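Local coordinates for protein prophenoloxidase b (PDB 3WKY) that is the inactive precursor of a type 3 copper phenoloxidase of prawn hemolymph and, once activated, probably hydroxylates monophenols and oxidises o-diphenols, at residues 167-172 with 474-479; 448-453 with 478-483. One frame throughout, in Å; residues are numbered along the deposited sequence. Where two conformers were deposited one is given.

Interaction 1 of 2, residues 167-172 with 474-479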
loop_
_atom_site.group_PDB
_atom_site.type_symbol
_atom_site.label_atom_id
_atom_site.label_comp_id
_atom_site.label_asym_id
_atom_site.label_seq_id
_atom_site.Cartn_x
_atom_site.Cartn_y
_atom_site.Cartn_z
ATOM N N VAL A 167 -20.319 32.918 -38.357
ATOM C CA VAL A 167 -18.983 32.499 -37.959
ATOM C C VAL A 167 -19.003 32.248 -36.463
ATOM O O VAL A 167 -19.531 33.061 -35.702
ATOM C CB VAL A 167 -17.928 33.567 -38.294
ATOM C CG1 VAL A 167 -16.544 33.107 -37.854
ATOM C CG2 VAL A 167 -17.927 33.870 -39.785
ATOM N N VAL A 168 -18.467 31.110 -36.039
ATOM C CA VAL A 168 -18.298 30.856 -34.615
ATOM C C VAL A 168 -16.818 30.597 -34.330
ATOM O O VAL A 168 -16.100 30.093 -35.197
ATOM C CB VAL A 168 -19.195 29.692 -34.120
ATOM C CG1 VAL A 168 -18.668 28.348 -34.593
ATOM C CG2 VAL A 168 -19.314 29.721 -32.615
ATOM N N GLU A 169 -16.356 30.964 -33.135
ATOM C CA GLU A 169 -14.956 30.752 -32.775
ATOM C C GLU A 169 -14.758 30.331 -31.320
ATOM O O GLU A 169 -15.663 30.470 -30.497
ATOM C CB GLU A 169 -14.121 31.990 -33.098
ATOM C CG GLU A 169 -14.227 33.124 -32.103
ATOM C CD GLU A 169 -13.213 34.220 -32.388
ATOM O OE1 GLU A 169 -13.636 35.361 -32.680
ATOM O OE2 GLU A 169 -11.994 33.940 -32.322
ATOM N N TRP A 170 -13.573 29.805 -31.013
ATOM C CA TRP A 170 -13.263 29.409 -29.642
ATOM C C TRP A 170 -11.791 29.572 -29.305
ATOM O O TRP A 170 -10.975 29.893 -30.173
ATOM C CB TRP A 170 -13.723 27.979 -29.352
ATOM C CG TRP A 170 -12.700 26.904 -29.561
ATOM C CD1 TRP A 170 -11.865 26.374 -28.623
ATOM C CD2 TRP A 170 -12.437 26.198 -30.778
ATOM N NE1 TRP A 170 -11.085 25.391 -29.184
ATOM C CE2 TRP A 170 -11.421 25.262 -30.506
ATOM C CE3 TRP A 170 -12.962 26.270 -32.071
ATOM C CZ2 TRP A 170 -10.913 24.408 -31.485
ATOM C CZ3 TRP A 170 -12.459 25.421 -33.040
ATOM C CH2 TRP A 170 -11.445 24.502 -32.741
ATOM N N HIS A 171 -11.475 29.375 -28.027
ATOM C CA HIS A 171 -10.133 29.596 -27.496
ATOM C C HIS A 171 -9.759 28.462 -26.539
ATOM O O HIS A 171 -10.639 27.791 -25.995
ATOM C CB HIS A 171 -10.097 30.944 -26.771
ATOM C CG HIS A 171 -8.744 31.338 -26.272
ATOM N ND1 HIS A 171 -8.282 30.990 -25.013
ATOM C CD2 HIS A 171 -7.757 32.066 -26.836
ATOM C CE1 HIS A 171 -7.075 31.474 -24.841
ATOM N NE2 HIS A 171 -6.724 32.140 -25.933
ATOM N N SER A 172 -8.458 28.260 -26.329
ATOM C CA SER A 172 -7.967 27.193 -25.449
ATOM C C SER A 172 -8.440 27.355 -24.003
ATOM O O SER A 172 -8.621 26.365 -23.294
ATOM C CB SER A 172 -6.437 27.103 -25.499
ATOM O OG SER A 172 -5.845 28.278 -24.973
ATOM N N HIS A 474 -19.137 29.092 -40.729
ATOM C CA HIS A 474 -17.685 29.163 -40.728
ATOM C C HIS A 474 -17.201 28.942 -39.303
ATOM O O HIS A 474 -17.845 29.392 -38.346
ATOM C CB HIS A 474 -17.213 30.524 -41.242
ATOM C CG HIS A 474 -17.586 30.792 -42.667
ATOM N ND1 HIS A 474 -16.951 30.180 -43.728
ATOM C CD2 HIS A 474 -18.522 31.608 -43.208
ATOM C CE1 HIS A 474 -17.485 30.603 -44.861
ATOM N NE2 HIS A 474 -18.439 31.471 -44.573
ATOM N N ILE A 475 -16.079 28.239 -39.160
ATOM C CA ILE A 475 -15.505 27.999 -37.839
ATOM C C ILE A 475 -14.093 28.554 -37.788
ATOM O O ILE A 475 -13.242 28.191 -38.605
ATOM C CB ILE A 475 -15.499 26.506 -37.475
ATOM C CG1 ILE A 475 -16.934 25.973 -37.431
ATOM C CG2 ILE A 475 -14.797 26.291 -36.125
ATOM C CD1 ILE A 475 -17.039 24.471 -37.229
ATOM N N LYS A 476 -13.855 29.428 -36.816
ATOM C CA LYS A 476 -12.596 30.147 -36.717
ATOM C C LYS A 476 -11.890 29.788 -35.419
ATOM O O LYS A 476 -12.526 29.653 -34.376
ATOM C CB LYS A 476 -12.864 31.649 -36.778
ATOM C CG LYS A 476 -11.662 32.528 -36.458
ATOM C CD LYS A 476 -12.015 34.003 -36.617
ATOM C CE LYS A 476 -11.034 34.875 -35.861
ATOM N NZ LYS A 476 -11.177 36.308 -36.234
ATOM N N SER A 477 -10.576 29.611 -35.482
ATOM C CA SER A 477 -9.807 29.303 -34.285
ATOM C C SER A 477 -8.349 29.664 -34.505
ATOM O O SER A 477 -7.936 29.968 -35.628
ATOM C CB SER A 477 -9.943 27.825 -33.910
ATOM O OG SER A 477 -9.510 26.988 -34.971
ATOM N N ASN A 478 -7.574 29.632 -33.428
ATOM C CA ASN A 478 -6.175 30.044 -33.481
ATOM C C ASN A 478 -5.232 28.866 -33.667
ATOM O O ASN A 478 -5.475 27.778 -33.145
ATOM C CB ASN A 478 -5.813 30.811 -32.210
ATOM C CG ASN A 478 -6.548 32.130 -32.108
ATOM O OD1 ASN A 478 -6.525 32.934 -33.040
ATOM N ND2 ASN A 478 -7.219 32.352 -30.983
ATOM N N PHE A 479 -4.154 29.095 -34.408
ATOM C CA PHE A 479 -3.174 28.057 -34.704
ATOM C C PHE A 479 -1.785 28.631 -34.507
ATOM O O PHE A 479 -1.552 29.813 -34.793
ATOM C CB PHE A 479 -3.274 27.638 -36.174
ATOM C CG PHE A 479 -4.539 26.931 -36.521
ATOM C CD1 PHE A 479 -5.719 27.637 -36.715
ATOM C CD2 PHE A 479 -4.552 25.551 -36.673
ATOM C CE1 PHE A 479 -6.903 26.975 -37.032
ATOM C CE2 PHE A 479 -5.726 24.884 -36.997
ATOM C CZ PHE A 479 -6.904 25.600 -37.180
#

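Interaction 2 of 2, residues 448-453 with 478-483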
loop_
_atom_site.group_PDB
_atom_site.type_symbol
_atom_site.label_atom_id
_atom_site.label_comp_id
_atom_site.label_asym_id
_atom_site.label_seq_id
_atom_site.Cartn_x
_atom_site.Cartn_y
_atom_site.Cartn_z
ATOM N N THR A 448 7.856 32.275 -34.224
ATOM C CA THR A 448 6.548 31.628 -34.254
ATOM C C THR A 448 5.563 32.546 -33.572
ATOM O O THR A 448 5.945 33.428 -32.797
ATOM C CB THR A 448 6.493 30.237 -33.561
ATOM O OG1 THR A 448 6.656 30.391 -32.147
ATOM C CG2 THR A 448 7.549 29.291 -34.117
ATOM N N PHE A 449 4.286 32.392 -33.911
ATOM C CA PHE A 449 3.226 33.195 -33.291
ATOM C C PHE A 449 1.862 32.569 -33.563
ATOM O O PHE A 449 1.757 31.641 -34.368
ATOM C CB PHE A 449 3.260 34.652 -33.789
ATOM C CG PHE A 449 3.590 34.786 -35.250
ATOM C CD1 PHE A 449 2.733 34.293 -36.225
ATOM C CD2 PHE A 449 4.758 35.414 -35.646
ATOM C CE1 PHE A 449 3.038 34.413 -37.570
ATOM C CE2 PHE A 449 5.072 35.542 -36.991
ATOM C CZ PHE A 449 4.210 35.041 -37.951
ATOM N N PHE A 450 0.819 33.057 -32.902
ATOM C CA PHE A 450 -0.514 32.517 -33.162
ATOM C C PHE A 450 -1.286 33.370 -34.164
ATOM O O PHE A 450 -1.220 34.598 -34.125
ATOM C CB PHE A 450 -1.317 32.328 -31.872
ATOM C CG PHE A 450 -0.848 31.165 -31.046
ATOM C CD1 PHE A 450 -1.344 29.886 -31.281
ATOM C CD2 PHE A 450 0.104 31.342 -30.049
ATOM C CE1 PHE A 450 -0.903 28.803 -30.524
ATOM C CE2 PHE A 450 0.552 30.265 -29.288
ATOM C CZ PHE A 450 0.047 28.998 -29.524
ATOM N N THR A 451 -2.004 32.693 -35.056
ATOM C CA THR A 451 -2.768 33.327 -36.124
ATOM C C THR A 451 -4.108 32.599 -36.257
ATOM O O THR A 451 -4.166 31.374 -36.144
ATOM C CB THR A 451 -1.988 33.256 -37.466
ATOM O OG1 THR A 451 -0.881 34.167 -37.436
ATOM C CG2 THR A 451 -2.871 33.620 -38.646
ATOM N N PRO A 452 -5.196 33.347 -36.485
ATOM C CA PRO A 452 -6.501 32.708 -36.707
ATOM C C PRO A 452 -6.586 32.040 -38.076
ATOM O O PRO A 452 -5.929 32.488 -39.016
ATOM C CB PRO A 452 -7.476 33.887 -36.642
ATOM C CG PRO A 452 -6.659 35.072 -37.046
ATOM C CD PRO A 452 -5.295 34.818 -36.463
ATOM N N LYS A 453 -7.355 30.958 -38.172
ATOM C CA LYS A 453 -7.695 30.349 -39.453
ATOM C C LYS A 453 -9.177 29.995 -39.419
ATOM O O LYS A 453 -9.721 29.680 -38.357
ATOM C CB LYS A 453 -6.875 29.087 -39.724
ATOM C CG LYS A 453 -5.372 29.307 -39.903
ATOM C CD LYS A 453 -4.692 27.992 -40.271
ATOM C CE LYS A 453 -3.172 28.060 -40.113
ATOM N NZ LYS A 453 -2.557 29.044 -41.032
ATOM N N ASN A 478 -7.574 29.632 -33.428
ATOM C CA ASN A 478 -6.175 30.044 -33.481
ATOM C C ASN A 478 -5.232 28.866 -33.667
ATOM O O ASN A 478 -5.475 27.778 -33.145
ATOM C CB ASN A 478 -5.813 30.811 -32.210
ATOM C CG ASN A 478 -6.548 32.130 -32.108
ATOM O OD1 ASN A 478 -6.525 32.934 -33.040
ATOM N ND2 ASN A 478 -7.219 32.352 -30.983
ATOM N N PHE A 479 -4.154 29.095 -34.408
ATOM C CA PHE A 479 -3.174 28.057 -34.704
ATOM C C PHE A 479 -1.785 28.631 -34.507
ATOM O O PHE A 479 -1.552 29.813 -34.793
ATOM C CB PHE A 479 -3.274 27.638 -36.174
ATOM C CG PHE A 479 -4.539 26.931 -36.521
ATOM C CD1 PHE A 479 -5.719 27.637 -36.715
ATOM C CD2 PHE A 479 -4.552 25.551 -36.673
ATOM C CE1 PHE A 479 -6.903 26.975 -37.032
ATOM C CE2 PHE A 479 -5.726 24.884 -36.997
ATOM C CZ PHE A 479 -6.904 25.600 -37.180
ATOM N N LEU A 480 -0.849 27.802 -34.057
ATOM C CA LEU A 480 0.548 28.219 -34.086
ATOM C C LEU A 480 0.920 28.369 -35.558
ATOM O O LEU A 480 0.408 27.630 -36.403
ATOM C CB LEU A 480 1.446 27.167 -33.433
ATOM C CG LEU A 480 2.864 27.669 -33.195
ATOM C CD1 LEU A 480 2.819 28.678 -32.066
ATOM C CD2 LEU A 480 3.853 26.540 -32.910
ATOM N N GLU A 481 1.803 29.323 -35.862
ATOM C CA GLU A 481 2.220 29.564 -37.235
ATOM C C GLU A 481 3.633 30.123 -37.220
ATOM O O GLU A 481 4.151 30.458 -36.155
ATOM C CB GLU A 481 1.268 30.557 -37.920
ATOM C CG GLU A 481 0.247 29.918 -38.860
ATOM C CD GLU A 481 0.878 29.365 -40.132
ATOM O OE1 GLU A 481 2.125 29.435 -40.284
ATOM O OE2 GLU A 481 0.121 28.858 -40.991
ATOM N N HIS A 482 4.254 30.225 -38.394
ATOM C CA HIS A 482 5.607 30.757 -38.496
ATOM C C HIS A 482 5.763 31.400 -39.871
ATOM O O HIS A 482 5.096 30.990 -40.814
ATOM C CB HIS A 482 6.622 29.617 -38.367
ATOM C CG HIS A 482 6.610 28.673 -39.529
ATOM N ND1 HIS A 482 7.408 28.851 -40.643
ATOM C CD2 HIS A 482 5.879 27.557 -39.770
ATOM C CE1 HIS A 482 7.182 27.879 -41.506
ATOM N NE2 HIS A 482 6.255 27.079 -41.001
ATOM N N PRO A 483 6.639 32.413 -39.987
ATOM C CA PRO A 483 6.994 32.981 -41.301
ATOM C C PRO A 483 7.775 31.982 -42.147
ATOM O O PRO A 483 8.475 31.138 -41.573
ATOM C CB PRO A 483 7.924 34.150 -40.941
ATOM C CG PRO A 483 7.599 34.492 -39.527
ATOM C CD PRO A 483 7.209 33.185 -38.868
#

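Interaction 1 of 2, residues 167-172 with 474-479
V168 is bonded through its backbone to both H474 and K476, the pattern of a short parallel pairing between strands 165-169 and 472-481. V168 N donates to H474 O at 2.9 Å, and V168 O accepts from K476 N at 2.8 Å, both bonds nearly straight. CA-H...O contacts run beside these bonds: V167 CA to H474 O at 3.3 Å, I475 CA to V168 O, and E169 CA to K476 O one residue further on.

Apolar packing occupies both faces of the pair. V167, its CG1 anti to the backbone N (chi1 179°), rests CG2 on H474 CB at 3.7 Å and turns CG1 to K476 CB. V168 and I475 lie side by side on the other face, CG1 to CG1. In one of its two conformers the W170 indole covers S477: S477 CB sits under the six-membered ring, 3.8 Å from its centroid and displaced toward the rim, a CH-pi contact, while I475 CG2 meets the ring edge in its plane, 4.0 Å from W170 CZ3.

The polar ends are looser. E169 and K476 run alongside each other as extended chains, but E169 OE1 stays 4.4 Å from K476 NZ, a long-range attraction rather than a salt bridge. The H474 imidazole is held instead by E165, through NE2, and lies beside an N-linked sugar.

The contact joins the copper-containing domain to the Ig-like domain, with strand 165-169 added at the margin of the latter's sheet. Helix 145-160 packs on V168 and W170 through I147, whereas strand 445-456 flanks 472-481 across from 165-169.

Interaction 2 of 2, residues 448-453 with 478-483
F449 and T451 each exchange two backbone hydrogen bonds with E481 and F479, respectively, making 448-453 and 478-481 antiparallel neighbours. The short strand axes approach to 4.4 Å and are 139° apart in direction, a marked twist. T451 N donates to F479 O at 2.9 Å; E481 N to F449 O is more bent, 134° at the hydrogen. F450 faces L480 and P452 faces N478 as non-hydrogen-bonded pairs.

The K453 and F479 side chains cross at about a right angle: K453 CB lies 3.4 Å from F479 CE1, and K453 CD sits over the ring face, 4.0 Å from the centroid. A final bend in the chain (chi4 -64°) brings K453 NZ to E481 OE2, a 2.7 Å salt bridge using the oxygen's anti lone pair. On the opposite face of the sheet, L480 CD1 covers the F450 ring at 3.9 Å from its centroid. F449 CZ reaches P483 CD at 3.6 Å.

With an alanine in place of K453, E481 OE2 would probably lose its lysine mate, and the F479 face the methylene chain beyond CB. E481 OE1 takes H482 N and also pairs with R576, so the carboxylate is gripped at both oxygens. Flanked by two cations, it is likely to stay ionised. The charged pair thus sits beside F479, whose ring also packs on M193 and N194 of helix 193-205.

Overall arrangement
Both interactions use strand 472-481, which lies between its two neighbours in one mixed sheet: 165-169 pairs with it in parallel in interaction 1, and 445-456 antiparallel in interaction 2. They share N478 and F479, and K453 N and S477 O meet at 2.8 Å, probably a hydrogen bond carrying the pairing across the join. Both are partly buried, but interaction 1 is the more superficial, at an outermost strand with loosely opposed charges. Interaction 2, one strand further in, buries more surface and adds a true salt bridge and further aromatic contacts (F449, F450, F479), where interaction 1 has one indole. The first joins two domains; the second lies within the Ig-like one.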